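Local coordinates for protein enoyl-CoA hydratase (Mycobacterium tuberculosis, PDB 4JJT) that probably acts as a lyase of the crotonase-like family, adding water across the double bond of enoyl-CoA thioesters, at residues D45-D50 / M89-I94; D14-T19 / D51-I56; I114-E119 / D179-T184; D7-D12 / L20-P25; N98-T103 / H120-D125. All coordinates share one frame; numbering follows the deposited sequence.

Overall arrangement
Four of the five contacts belong to one six-stranded sheet and its helices. Contacts 2 and 4 share strand 17-22: contact 4 pairs it antiparallel with the outermost strand 9-14, and contact 2 pairs it in parallel with strand 54-59. Contact 1 lies at the margin of the same beta-alpha-beta unit, where helix 33-48 ends, and works mainly through charged and polar groups. Contact 3, wholly buried, is apolar and seats helix 181-193 on strand 114-118. Contact 5 is a buried backbone ladder in a separate small sheet, touching contact 3 through Asn98. Contact 2 is largely buried and carries an arginine-aspartate salt bridge; contact 4, at the sheet's edge, is only partly buried.

Contact 1 (D45-D50 / M89-I94); sequences DAEADD and MTKPVI
Glu47 folds its carboxylate over the backbone of Met89 (a selenomethionine) and Thr90. Its CG stands anti to the backbone N (chi1 179°), and a bend at chi2 then swings the acid group across the Thr90 side chain at about a right angle. The two oxygens divide the work. Glu47 OE1 takes the amide of Thr90, with N at 2.9 Å, the donor lying above the carboxylate plane (39° out of it). Glu47 OE2 receives the hydroxyl, Thr90 OG1, at 2.7 Å through the syn lone pair. Weak further bonds run from the amide of Lys91 to OE1 and from that of Thr90 to OE2, and the shared grip should fix the rotation of the acid group. Close by, Met89 CB lies 3.3 Å from Glu47 OE1, while the methyl CE sits 4.1 Å from Glu47 CB.

In the fold, this joins the C-terminal end of helix 33-48, the crossover helix of a beta-alpha-beta unit, to the loop leading into strand 93-97, where the Pro92 backbone pairs with Val55. Lys91, extended beyond CG, runs alongside the last helical turn, its CD 3.3 Å from Ala46 O. NZ is modelled within bonding distance of that carbonyl and of Ile52 O, but it also sits too near Asp49 O, so these bonds are doubtful.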
# COMPACT_ATOMS: atom_id res chain seq x y z
N ASP A 45 5.89 0.65 -31.47
CA ASP A 45 6.82 1.16 -32.48
C ASP A 45 7.40 2.50 -32.05
O ASP A 45 8.61 2.72 -32.14
CB ASP A 45 6.11 1.31 -33.83
CG ASP A 45 5.95 -0.01 -34.55
OD1 ASP A 45 5.95 -1.07 -33.89
OD2 ASP A 45 5.81 0.01 -35.79
N ALA A 46 6.53 3.39 -31.58
CA ALA A 46 6.95 4.72 -31.14
C ALA A 46 7.94 4.64 -29.98
O ALA A 46 8.90 5.40 -29.92
CB ALA A 46 5.74 5.54 -30.74
N GLU A 47 7.69 3.71 -29.06
CA GLU A 47 8.58 3.49 -27.93
C GLU A 47 9.92 2.93 -28.39
O GLU A 47 10.95 3.20 -27.79
CB GLU A 47 7.92 2.54 -26.92
CG GLU A 47 8.78 2.21 -25.71
CD GLU A 47 9.11 3.43 -24.87
OE1 GLU A 47 8.29 4.37 -24.83
OE2 GLU A 47 10.20 3.45 -24.25
N ALA A 48 9.88 2.15 -29.47
CA ALA A 48 11.09 1.50 -29.98
C ALA A 48 11.86 2.36 -30.97
O ALA A 48 13.02 2.09 -31.26
CB ALA A 48 10.73 0.16 -30.61
N ASP A 49 11.21 3.39 -31.50
CA ASP A 49 11.83 4.26 -32.50
C ASP A 49 12.63 5.38 -31.85
O ASP A 49 12.07 6.26 -31.19
CB ASP A 49 10.76 4.85 -33.43
CG ASP A 49 11.33 5.33 -34.75
OD1 ASP A 49 12.55 5.58 -34.82
OD2 ASP A 49 10.55 5.46 -35.72
N ASP A 50 13.95 5.36 -32.05
CA ASP A 50 14.84 6.35 -31.45
C ASP A 50 14.66 7.75 -32.04
O ASP A 50 15.16 8.73 -31.49
CB ASP A 50 16.30 5.92 -31.58
CG ASP A 50 16.64 4.73 -30.71
OD1 ASP A 50 15.86 4.44 -29.77
OD2 ASP A 50 17.68 4.09 -30.95
N MSE A 89 5.81 2.69 -21.35
CA MSE A 89 6.46 3.66 -22.24
C MSE A 89 7.23 4.73 -21.46
O MSE A 89 6.83 5.13 -20.37
CB MSE A 89 5.43 4.32 -23.16
CG MSE A 89 4.67 3.35 -24.05
SE MSE A 89 3.40 4.19 -25.27
CE MSE A 89 4.67 4.98 -26.52
N THR A 90 8.33 5.20 -22.04
CA THR A 90 9.15 6.24 -21.43
C THR A 90 9.00 7.55 -22.20
O THR A 90 9.55 8.58 -21.81
CB THR A 90 10.64 5.84 -21.40
OG1 THR A 90 11.07 5.49 -22.73
CG2 THR A 90 10.86 4.66 -20.48
N LYS A 91 8.25 7.49 -23.30
CA LYS A 91 7.96 8.67 -24.10
C LYS A 91 6.54 9.14 -23.83
O LYS A 91 5.61 8.33 -23.82
CB LYS A 91 8.15 8.36 -25.59
CG LYS A 91 9.56 7.93 -25.96
CD LYS A 91 9.65 7.46 -27.40
CE LYS A 91 11.03 6.88 -27.68
NZ LYS A 91 11.18 6.45 -29.09
N PRO A 92 6.36 10.45 -23.61
CA PRO A 92 5.05 11.03 -23.27
C PRO A 92 4.02 10.87 -24.38
O PRO A 92 4.34 10.98 -25.56
CB PRO A 92 5.38 12.51 -23.05
CG PRO A 92 6.67 12.73 -23.74
CD PRO A 92 7.43 11.46 -23.61
N VAL A 93 2.78 10.62 -23.98
CA VAL A 93 1.67 10.52 -24.92
C VAL A 93 0.66 11.63 -24.67
O VAL A 93 0.04 11.68 -23.61
CB VAL A 93 0.97 9.16 -24.82
CG1 VAL A 93 -0.26 9.13 -25.71
CG2 VAL A 93 1.93 8.03 -25.19
N ILE A 94 0.50 12.52 -25.65
CA ILE A 94 -0.47 13.59 -25.54
C ILE A 94 -1.79 13.19 -26.20
O ILE A 94 -1.82 12.78 -27.35
CB ILE A 94 0.04 14.89 -26.21
CG1 ILE A 94 1.28 15.41 -25.50
CG2 ILE A 94 -1.06 15.94 -26.22
CD1 ILE A 94 1.88 16.63 -26.14

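Contact 2 (D14-T19 / D51-I56); sequences DERVRT and DIDVVI
Arg16 CG lies anti to the carbonyl carbon (chi1 -52°), and the chain bends at chi3, which turns NE and NH2 side-on to the carboxylate of Asp53. This salt bridge sits at the opening end of a parallel strand pair, 17-19 beside 54-56, the two strands of a beta-alpha-beta unit whose helix is 33-48. Arg16 NE reaches Asp53 OD2 at 2.5 Å, a straight bond (179°) lying in the guanidinium plane, and Arg16 NH2 reaches Asp53 OD1 at 3.0 Å. The two flat groups are nonetheless twisted 47° apart, with NE coming from above the carboxylate plane. Asp51 O lies over one guanidinium face. Asp53 OD1 has a second cationic partner in Arg201, so two arginines compensate this buried acid and would probably keep it ionised.

The backbone ladder starts at the same place, with Asp53 N bonded to Arg16 O at 3.0 Å. It continues through Arg18 N to Val54 O (2.9 Å) and Ile56 N to Arg18 O (2.8 Å). On one face of the sheet, bends at chi2 and chi3 curl Arg18 back over Ile52. CG1 of Ile52 lies over a guanidinium face, while Arg18 NE is held by Thr13 OG1. On the other face Val17, Thr19, Val54 and Ile56 gather, Val17 and Val54 meeting Ala189 of helix 181-193. Here the methyl Val17 CG1 meets the delta methyl Ile56 CD1 at 3.7 Å.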
# COMPACT_ATOMS: atom_id res chain seq x y z
N ASP A 14 6.51 14.00 -37.76
CA ASP A 14 6.90 15.37 -38.06
C ASP A 14 7.62 16.00 -36.87
O ASP A 14 7.03 16.17 -35.81
CB ASP A 14 5.67 16.20 -38.44
CG ASP A 14 6.01 17.62 -38.81
OD1 ASP A 14 6.56 17.84 -39.91
OD2 ASP A 14 5.72 18.54 -38.00
N GLU A 15 8.89 16.35 -37.07
CA GLU A 15 9.71 16.96 -36.03
C GLU A 15 9.76 16.10 -34.77
O GLU A 15 9.49 16.59 -33.67
CB GLU A 15 9.23 18.37 -35.70
CG GLU A 15 9.42 19.38 -36.82
CD GLU A 15 10.86 19.82 -36.96
OE1 GLU A 15 11.21 20.39 -38.02
OE2 GLU A 15 11.65 19.61 -36.01
N ARG A 16 10.10 14.83 -34.95
CA ARG A 16 10.25 13.88 -33.85
C ARG A 16 8.96 13.68 -33.05
O ARG A 16 9.00 13.26 -31.89
CB ARG A 16 11.40 14.30 -32.92
CG ARG A 16 12.71 14.57 -33.65
CD ARG A 16 13.82 14.92 -32.68
NE ARG A 16 14.09 13.83 -31.75
CZ ARG A 16 14.86 12.78 -32.04
NH1 ARG A 16 15.44 12.68 -33.23
NH2 ARG A 16 15.05 11.83 -31.13
N VAL A 17 7.83 13.97 -33.68
CA VAL A 17 6.53 13.76 -33.04
C VAL A 17 5.69 12.79 -33.87
O VAL A 17 5.44 13.02 -35.05
CB VAL A 17 5.76 15.09 -32.88
CG1 VAL A 17 4.36 14.82 -32.34
CG2 VAL A 17 6.52 16.04 -31.98
N ARG A 18 5.26 11.71 -33.22
CA ARG A 18 4.45 10.69 -33.87
C ARG A 18 2.96 10.87 -33.55
O ARG A 18 2.55 10.74 -32.39
CB ARG A 18 4.92 9.30 -33.44
CG ARG A 18 4.00 8.16 -33.83
CD ARG A 18 4.03 7.91 -35.33
NE ARG A 18 5.39 7.90 -35.86
CZ ARG A 18 6.21 6.86 -35.81
NH1 ARG A 18 5.82 5.73 -35.24
NH2 ARG A 18 7.42 6.95 -36.33
N THR A 19 2.17 11.18 -34.56
CA THR A 19 0.74 11.37 -34.37
C THR A 19 -0.03 10.12 -34.77
O THR A 19 0.16 9.59 -35.87
CB THR A 19 0.21 12.57 -35.17
OG1 THR A 19 1.04 13.71 -34.92
CG2 THR A 19 -1.22 12.89 -34.76
N ASP A 51 13.95 7.85 -33.16
CA ASP A 51 13.72 9.14 -33.81
C ASP A 51 12.41 9.78 -33.36
O ASP A 51 11.99 10.80 -33.90
CB ASP A 51 13.74 8.99 -35.33
CG ASP A 51 15.13 8.75 -35.88
OD1 ASP A 51 16.10 9.25 -35.27
OD2 ASP A 51 15.26 8.08 -36.92
N ILE A 52 11.77 9.17 -32.37
CA ILE A 52 10.52 9.69 -31.83
C ILE A 52 10.71 10.08 -30.37
O ILE A 52 11.34 9.35 -29.60
CB ILE A 52 9.38 8.66 -31.96
CG1 ILE A 52 9.17 8.28 -33.43
CG2 ILE A 52 8.08 9.19 -31.37
CD1 ILE A 52 8.86 9.46 -34.33
N ASP A 53 10.17 11.23 -29.99
CA ASP A 53 10.28 11.71 -28.61
C ASP A 53 8.92 11.84 -27.94
O ASP A 53 8.79 11.61 -26.74
CB ASP A 53 11.02 13.05 -28.56
CG ASP A 53 12.47 12.94 -29.00
OD1 ASP A 53 13.05 11.84 -28.88
OD2 ASP A 53 13.03 13.95 -29.47
N VAL A 54 7.91 12.23 -28.71
CA VAL A 54 6.57 12.46 -28.18
C VAL A 54 5.51 11.84 -29.09
O VAL A 54 5.65 11.85 -30.31
CB VAL A 54 6.27 13.98 -28.03
CG1 VAL A 54 4.91 14.20 -27.39
CG2 VAL A 54 7.34 14.66 -27.20
N VAL A 55 4.46 11.29 -28.49
CA VAL A 55 3.35 10.74 -29.25
C VAL A 55 2.07 11.56 -29.04
O VAL A 55 1.74 11.93 -27.91
CB VAL A 55 3.07 9.27 -28.87
CG1 VAL A 55 1.93 8.71 -29.70
CG2 VAL A 55 4.33 8.44 -29.06
N ILE A 56 1.37 11.84 -30.13
CA ILE A 56 0.07 12.51 -30.06
C ILE A 56 -1.05 11.57 -30.51
O ILE A 56 -1.02 11.04 -31.61
CB ILE A 56 0.03 13.78 -30.93
CG1 ILE A 56 1.07 14.79 -30.43
CG2 ILE A 56 -1.36 14.40 -30.91
CD1 ILE A 56 1.04 16.10 -31.18

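Contact 3 (I114-E119 / D179-T184); sequences ILIASE and DQLLPT
Leu181 pushes the methyl CD1 against the backbone and branch of Ile116: CD1 is 3.3 Å from Ile116 O and 3.8 Å from Ile116 CG2. The two side chains run past each other in opposite directions. One helical turn on, Thr184 presents its methyl, whose CG2 lies 3.9 Å from Ile116 CD1 and 4.0 Å from Ile116 CG2. Leu181 CD2 adds a looser touch on Ser118 CB at 4.3 Å.

A bond to the residue ahead of the helix sets the Thr184 side chain. Its OG1 is anti to the carbonyl carbon (chi1 -69°) and bonds back to Gln180 O at 2.8 Å. Thr184 N meets the same oxygen from the opposite face of the carbonyl, which leaves the methyl directed at the sheet. Further out, Ser118 OG is held by His178 ND1, in the chain just ahead of helix 181-193, and the Ile116 backbone bonds to Gly95 and Ile97 of the adjacent strand. Ile116 also packs on Arg153 of a second subunit.

The helix start thus presents methyl groups to the side chains and backbone of the strand. The contact between the segments is van der Waals in character, while the Thr184 and Ser118 hydroxyls bond elsewhere, to Gln180 O and His178.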
# COMPACT_ATOMS: atom_id res chain seq x y z
N ILE A 114 -0.81 13.53 -20.84
CA ILE A 114 -1.31 14.90 -20.92
C ILE A 114 -2.53 14.98 -21.83
O ILE A 114 -2.51 14.49 -22.95
CB ILE A 114 -0.23 15.86 -21.46
CG1 ILE A 114 0.99 15.87 -20.53
CG2 ILE A 114 -0.78 17.26 -21.62
CD1 ILE A 114 2.23 16.44 -21.17
N LEU A 115 -3.59 15.62 -21.34
CA LEU A 115 -4.80 15.79 -22.14
C LEU A 115 -5.05 17.25 -22.52
O LEU A 115 -4.97 18.14 -21.69
CB LEU A 115 -6.02 15.22 -21.41
CG LEU A 115 -6.21 13.71 -21.45
CD1 LEU A 115 -7.57 13.32 -20.90
CD2 LEU A 115 -6.02 13.17 -22.86
N ILE A 116 -5.35 17.46 -23.80
CA ILE A 116 -5.73 18.77 -24.31
C ILE A 116 -7.08 18.66 -25.01
O ILE A 116 -7.23 17.90 -25.97
CB ILE A 116 -4.69 19.32 -25.30
CG1 ILE A 116 -3.36 19.59 -24.58
CG2 ILE A 116 -5.20 20.59 -25.96
CD1 ILE A 116 -2.23 19.90 -25.51
N ALA A 117 -8.07 19.40 -24.52
CA ALA A 117 -9.44 19.25 -24.99
C ALA A 117 -9.87 20.31 -25.98
O ALA A 117 -9.54 21.49 -25.84
CB ALA A 117 -10.39 19.21 -23.80
N SER A 118 -10.60 19.88 -27.01
CA SER A 118 -11.29 20.81 -27.89
C SER A 118 -12.50 21.34 -27.14
O SER A 118 -12.91 20.77 -26.13
CB SER A 118 -11.75 20.10 -29.16
OG SER A 118 -12.68 20.89 -29.87
N GLU A 119 -13.07 22.43 -27.63
CA GLU A 119 -14.30 22.96 -27.05
C GLU A 119 -15.45 21.98 -27.25
O GLU A 119 -16.49 22.07 -26.60
CB GLU A 119 -14.64 24.31 -27.69
CG GLU A 119 -14.72 24.27 -29.21
CD GLU A 119 -14.95 25.63 -29.82
OE1 GLU A 119 -14.50 25.86 -30.96
OE2 GLU A 119 -15.60 26.48 -29.17
N ASP A 179 -10.09 24.33 -34.04
CA ASP A 179 -9.06 24.31 -35.07
C ASP A 179 -7.66 24.58 -34.50
O ASP A 179 -6.67 24.54 -35.24
CB ASP A 179 -9.38 25.32 -36.17
CG ASP A 179 -10.66 24.98 -36.91
OD1 ASP A 179 -11.08 23.80 -36.88
OD2 ASP A 179 -11.25 25.89 -37.55
N GLN A 180 -7.59 24.84 -33.20
CA GLN A 180 -6.32 25.09 -32.54
C GLN A 180 -5.87 23.88 -31.74
O GLN A 180 -4.80 23.90 -31.13
CB GLN A 180 -6.43 26.30 -31.61
CG GLN A 180 -6.83 27.60 -32.29
CD GLN A 180 -5.66 28.29 -32.96
OE1 GLN A 180 -4.54 27.79 -32.95
NE2 GLN A 180 -5.92 29.46 -33.53
N LEU A 181 -6.68 22.83 -31.75
CA LEU A 181 -6.41 21.63 -30.95
C LEU A 181 -5.06 20.99 -31.26
O LEU A 181 -4.18 20.94 -30.41
CB LEU A 181 -7.53 20.60 -31.11
CG LEU A 181 -7.25 19.26 -30.44
CD1 LEU A 181 -7.17 19.42 -28.93
CD2 LEU A 181 -8.30 18.24 -30.82
N LEU A 182 -4.91 20.48 -32.48
CA LEU A 182 -3.66 19.87 -32.92
C LEU A 182 -2.44 20.80 -32.86
O LEU A 182 -1.38 20.38 -32.40
CB LEU A 182 -3.80 19.24 -34.31
CG LEU A 182 -4.16 17.76 -34.38
CD1 LEU A 182 -3.07 16.93 -33.71
CD2 LEU A 182 -5.52 17.49 -33.75
N PRO A 183 -2.58 22.06 -33.34
CA PRO A 183 -1.46 22.99 -33.19
C PRO A 183 -1.01 23.18 -31.74
O PRO A 183 0.19 23.30 -31.48
CB PRO A 183 -2.02 24.30 -33.74
CG PRO A 183 -3.02 23.87 -34.73
CD PRO A 183 -3.65 22.63 -34.17
N THR A 184 -1.96 23.21 -30.81
CA THR A 184 -1.63 23.32 -29.39
C THR A 184 -0.89 22.07 -28.93
O THR A 184 0.11 22.16 -28.21
CB THR A 184 -2.90 23.52 -28.54
OG1 THR A 184 -3.45 24.82 -28.80
CG2 THR A 184 -2.58 23.41 -27.06

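Contact 4 (D7-D12 / L20-P25); sequences DILLID and LTLNRP
Leu10 and Thr21 form the tight centre of this beta hairpin, a hydrogen-bonded antiparallel pair with both N-to-O distances 3.0 Å: Leu10 N to Thr21 O and Thr21 N to Leu10 O. Both donors lie in the acceptor's carbonyl plane, and Leu10 CB stands 3.8 Å from Thr21 CB. The flanking non-hydrogen-bonded pairs, Leu9 with Leu22 and Ile11 with Leu20, send their side chains to the other face. Buried Leu9, Leu20 and Leu22 pack there, Leu9 CD1 lying 4.2 Å from Leu22 CD2 and Ile11 CG1 4.0 Å from Leu20 CD2.

With CG anti to the backbone N (chi1 -166°), Asn23 carries its amide to the start of the other strand, where ND2 meets Asp7 O at 2.9 Å, nearly along the C=O axis. Asn23 N bonds to Ile8 O at the same length but from above the carbonyl plane.

The looser parts are the chain start, where Asp7 is exposed and poorly ordered, and the outer strand's Leu10 and Ile11, exposed on opposite faces. A water joins Thr21 OG1, at 3.0 Å, to Leu10 O, the latter weakly.

Strand 9-14 is the outermost strand of its sheet within the chain, whereas 17-22 continues to 54-59 through backbone bonds of Leu20 and Leu22. Helix 33-48 lies across one face, with Ala42 and Leu43 on Leu20 and Leu35 on Ile8.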
# COMPACT_ATOMS: atom_id res chain seq x y z
N ASP A 7 -5.23 2.32 -42.88
CA ASP A 7 -6.18 3.38 -43.18
C ASP A 7 -7.07 3.69 -41.99
O ASP A 7 -7.40 4.85 -41.73
CB ASP A 7 -7.04 3.02 -44.39
CG ASP A 7 -8.01 4.12 -44.77
OD1 ASP A 7 -7.64 4.98 -45.59
OD2 ASP A 7 -9.14 4.13 -44.24
N ILE A 8 -7.45 2.65 -41.25
CA ILE A 8 -8.26 2.82 -40.05
C ILE A 8 -7.43 3.45 -38.94
O ILE A 8 -7.96 3.87 -37.92
CB ILE A 8 -8.86 1.49 -39.56
CG1 ILE A 8 -7.74 0.56 -39.07
CG2 ILE A 8 -9.67 0.83 -40.66
CD1 ILE A 8 -8.25 -0.71 -38.43
N LEU A 9 -6.12 3.51 -39.15
CA LEU A 9 -5.21 4.19 -38.24
C LEU A 9 -4.21 5.01 -39.04
O LEU A 9 -3.40 4.47 -39.79
CB LEU A 9 -4.48 3.19 -37.35
CG LEU A 9 -3.59 3.81 -36.27
CD1 LEU A 9 -4.45 4.48 -35.20
CD2 LEU A 9 -2.66 2.77 -35.66
N LEU A 10 -4.26 6.33 -38.88
CA LEU A 10 -3.34 7.22 -39.58
C LEU A 10 -2.08 7.44 -38.76
O LEU A 10 -2.15 7.72 -37.56
CB LEU A 10 -4.02 8.55 -39.92
CG LEU A 10 -5.21 8.41 -40.88
CD1 LEU A 10 -5.91 9.74 -41.08
CD2 LEU A 10 -4.76 7.83 -42.21
N ILE A 11 -0.93 7.31 -39.40
CA ILE A 11 0.36 7.41 -38.73
C ILE A 11 1.25 8.46 -39.38
O ILE A 11 1.68 8.30 -40.52
CB ILE A 11 1.09 6.05 -38.70
CG1 ILE A 11 0.26 5.02 -37.93
CG2 ILE A 11 2.46 6.20 -38.09
CD1 ILE A 11 0.83 3.63 -37.96
N ASP A 12 1.51 9.54 -38.65
CA ASP A 12 2.29 10.66 -39.18
C ASP A 12 3.52 10.93 -38.32
O ASP A 12 3.49 10.77 -37.11
CB ASP A 12 1.41 11.92 -39.25
CG ASP A 12 2.23 13.19 -39.33
OD1 ASP A 12 2.65 13.56 -40.45
OD2 ASP A 12 2.45 13.82 -38.27
N LEU A 20 -0.89 9.64 -33.87
CA LEU A 20 -1.74 8.50 -34.15
C LEU A 20 -3.20 8.93 -34.20
O LEU A 20 -3.75 9.41 -33.21
CB LEU A 20 -1.56 7.41 -33.08
CG LEU A 20 -0.15 6.89 -32.84
CD1 LEU A 20 -0.17 5.79 -31.80
CD2 LEU A 20 0.48 6.40 -34.14
N THR A 21 -3.83 8.75 -35.35
CA THR A 21 -5.22 9.17 -35.53
C THR A 21 -6.17 7.99 -35.74
O THR A 21 -6.07 7.27 -36.72
CB THR A 21 -5.36 10.13 -36.73
OG1 THR A 21 -4.51 11.27 -36.53
CG2 THR A 21 -6.81 10.60 -36.86
N LEU A 22 -7.09 7.81 -34.79
CA LEU A 22 -8.14 6.81 -34.92
C LEU A 22 -9.03 7.21 -36.09
O LEU A 22 -9.69 8.25 -36.05
CB LEU A 22 -8.95 6.73 -33.63
CG LEU A 22 -8.17 6.49 -32.33
CD1 LEU A 22 -9.09 6.63 -31.12
CD2 LEU A 22 -7.51 5.13 -32.35
N ASN A 23 -9.06 6.39 -37.13
CA ASN A 23 -9.73 6.77 -38.37
C ASN A 23 -10.83 5.81 -38.82
O ASN A 23 -10.76 5.24 -39.91
CB ASN A 23 -8.71 6.98 -39.49
CG ASN A 23 -9.29 7.70 -40.69
OD1 ASN A 23 -10.25 8.45 -40.57
ND2 ASN A 23 -8.72 7.45 -41.87
N ARG A 24 -11.83 5.63 -37.97
CA ARG A 24 -13.07 4.95 -38.36
C ARG A 24 -14.24 5.88 -38.10
O ARG A 24 -15.11 5.58 -37.28
CB ARG A 24 -13.26 3.66 -37.55
CG ARG A 24 -12.23 2.58 -37.83
CD ARG A 24 -12.61 1.27 -37.14
NE ARG A 24 -13.71 0.59 -37.82
CZ ARG A 24 -14.73 0.02 -37.20
NH1 ARG A 24 -14.80 0.04 -35.88
NH2 ARG A 24 -15.68 -0.57 -37.90
N PRO A 25 -14.29 7.02 -38.81
CA PRO A 25 -15.27 8.06 -38.50
C PRO A 25 -16.71 7.59 -38.69
O PRO A 25 -17.60 8.03 -37.96
CB PRO A 25 -14.94 9.17 -39.50
CG PRO A 25 -14.34 8.45 -40.64
CD PRO A 25 -13.54 7.34 -40.04
O HOH W 1 -1.75 10.68 -37.53

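Contact 5 (N98-T103 / H120-D125); sequences NGAAVT and HARFAD
Phe123 and Arg122 bring flat groups up to two alanine methyls, each obliquely. Ala101 CB is 4.0 Å from Phe123 CD2, and on the other face of the sheet Ala100 CB is 4.0 Å from Arg122 NH2. The guanidinium finds a further partner in Tyr160, a cation-pi interaction. His120 touches Asn98 O through CB, while its ring is turned away to meet that of His178, the planes at about 45°.

Between these groups runs a short parallel ladder. Arg122 N bonds to Gly99 O at 3.2 Å, a bond off the lone pairs since the donor sits 63° above the carbonyl plane. The next rungs are more regular: Ala101 N to Arg122 O at 2.8 Å, Ala124 N to Ala101 O at 3.2 Å, and Thr103 N to Ala124 O at 2.9 Å with 175° geometry. Alanines and a valine make up the rest of the pairing, Val102 CG1 facing Ala124 CB loosely at 4.4 Å.

Thr103 holds the N-cap position of helix 104-111 without a capping bond from its side chain, and OG1 binds Thr126 OG1 instead. In relatives the start of this helix supplies an oxyanion-hole amide, and the same may hold here; a bound glycerol, probably from the crystallisation liquor, lies about 5 Å from the Thr103 side chain. Strand 122-124 lies between 100-102 and the antiparallel 161-162, and Phe123 packs on Ile97 of strand 93-97 and Leu106 of helix 104-111.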
# COMPACT_ATOMS: atom_id res chain seq x y z
N ASN A 98 -10.71 15.53 -29.40
CA ASN A 98 -11.33 16.35 -30.44
C ASN A 98 -12.85 16.33 -30.38
O ASN A 98 -13.51 17.23 -30.88
CB ASN A 98 -10.86 15.86 -31.81
CG ASN A 98 -11.16 14.40 -32.04
OD1 ASN A 98 -10.52 13.52 -31.46
ND2 ASN A 98 -12.14 14.13 -32.89
N GLY A 99 -13.40 15.28 -29.78
CA GLY A 99 -14.84 15.13 -29.66
C GLY A 99 -15.22 14.23 -28.51
O GLY A 99 -14.62 14.28 -27.43
N ALA A 100 -16.22 13.38 -28.74
CA ALA A 100 -16.71 12.48 -27.71
C ALA A 100 -15.71 11.38 -27.37
O ALA A 100 -15.18 10.71 -28.25
CB ALA A 100 -18.04 11.87 -28.13
N ALA A 101 -15.43 11.22 -26.08
CA ALA A 101 -14.61 10.12 -25.59
C ALA A 101 -15.46 9.26 -24.67
O ALA A 101 -15.69 9.62 -23.52
CB ALA A 101 -13.39 10.65 -24.85
N VAL A 102 -15.93 8.13 -25.18
CA VAL A 102 -16.94 7.34 -24.48
C VAL A 102 -16.44 5.96 -24.07
O VAL A 102 -15.94 5.20 -24.90
CB VAL A 102 -18.22 7.18 -25.33
CG1 VAL A 102 -19.34 6.56 -24.50
CG2 VAL A 102 -18.66 8.51 -25.90
N THR A 103 -16.60 5.65 -22.79
CA THR A 103 -16.34 4.31 -22.25
C THR A 103 -14.90 3.84 -22.49
O THR A 103 -13.99 4.23 -21.76
CB THR A 103 -17.34 3.28 -22.83
OG1 THR A 103 -18.66 3.84 -22.80
CG2 THR A 103 -17.33 2.01 -22.01
N HIS A 120 -15.25 21.04 -28.17
CA HIS A 120 -16.26 20.04 -28.51
C HIS A 120 -16.04 18.73 -27.77
O HIS A 120 -16.81 17.79 -27.93
CB HIS A 120 -16.25 19.79 -30.01
CG HIS A 120 -16.58 21.01 -30.82
ND1 HIS A 120 -17.52 21.93 -30.42
CD2 HIS A 120 -16.09 21.45 -32.01
CE1 HIS A 120 -17.60 22.89 -31.32
NE2 HIS A 120 -16.75 22.63 -32.29
N ALA A 121 -14.98 18.67 -26.97
CA ALA A 121 -14.67 17.47 -26.22
C ALA A 121 -15.75 17.13 -25.19
O ALA A 121 -16.22 18.00 -24.45
CB ALA A 121 -13.31 17.59 -25.55
N ARG A 122 -16.14 15.86 -25.15
CA ARG A 122 -17.10 15.37 -24.17
C ARG A 122 -16.61 14.05 -23.60
O ARG A 122 -15.92 13.30 -24.28
CB ARG A 122 -18.48 15.20 -24.82
CG ARG A 122 -19.15 16.49 -25.23
CD ARG A 122 -20.53 16.23 -25.80
NE ARG A 122 -20.49 15.33 -26.95
CZ ARG A 122 -21.57 14.79 -27.51
NH1 ARG A 122 -22.77 15.06 -27.03
NH2 ARG A 122 -21.44 13.98 -28.55
N PHE A 123 -16.98 13.77 -22.35
CA PHE A 123 -16.53 12.56 -21.67
C PHE A 123 -17.69 11.84 -21.00
O PHE A 123 -18.49 12.47 -20.30
CB PHE A 123 -15.46 12.89 -20.63
CG PHE A 123 -14.32 13.71 -21.17
CD1 PHE A 123 -14.39 15.09 -21.14
CD2 PHE A 123 -13.19 13.11 -21.69
CE1 PHE A 123 -13.36 15.86 -21.63
CE2 PHE A 123 -12.15 13.88 -22.18
CZ PHE A 123 -12.23 15.25 -22.15
N ALA A 124 -17.78 10.53 -21.21
CA ALA A 124 -18.87 9.75 -20.65
C ALA A 124 -18.46 8.30 -20.40
O ALA A 124 -17.59 7.75 -21.07
CB ALA A 124 -20.08 9.80 -21.57
N ASP A 125 -19.10 7.68 -19.41
CA ASP A 125 -18.87 6.27 -19.10
C ASP A 125 -20.20 5.52 -19.09
O ASP A 125 -21.04 5.74 -18.22
CB ASP A 125 -18.18 6.12 -17.75
CG ASP A 125 -17.96 4.68 -17.35
OD1 ASP A 125 -17.65 3.85 -18.24
OD2 ASP A 125 -18.11 4.36 -16.15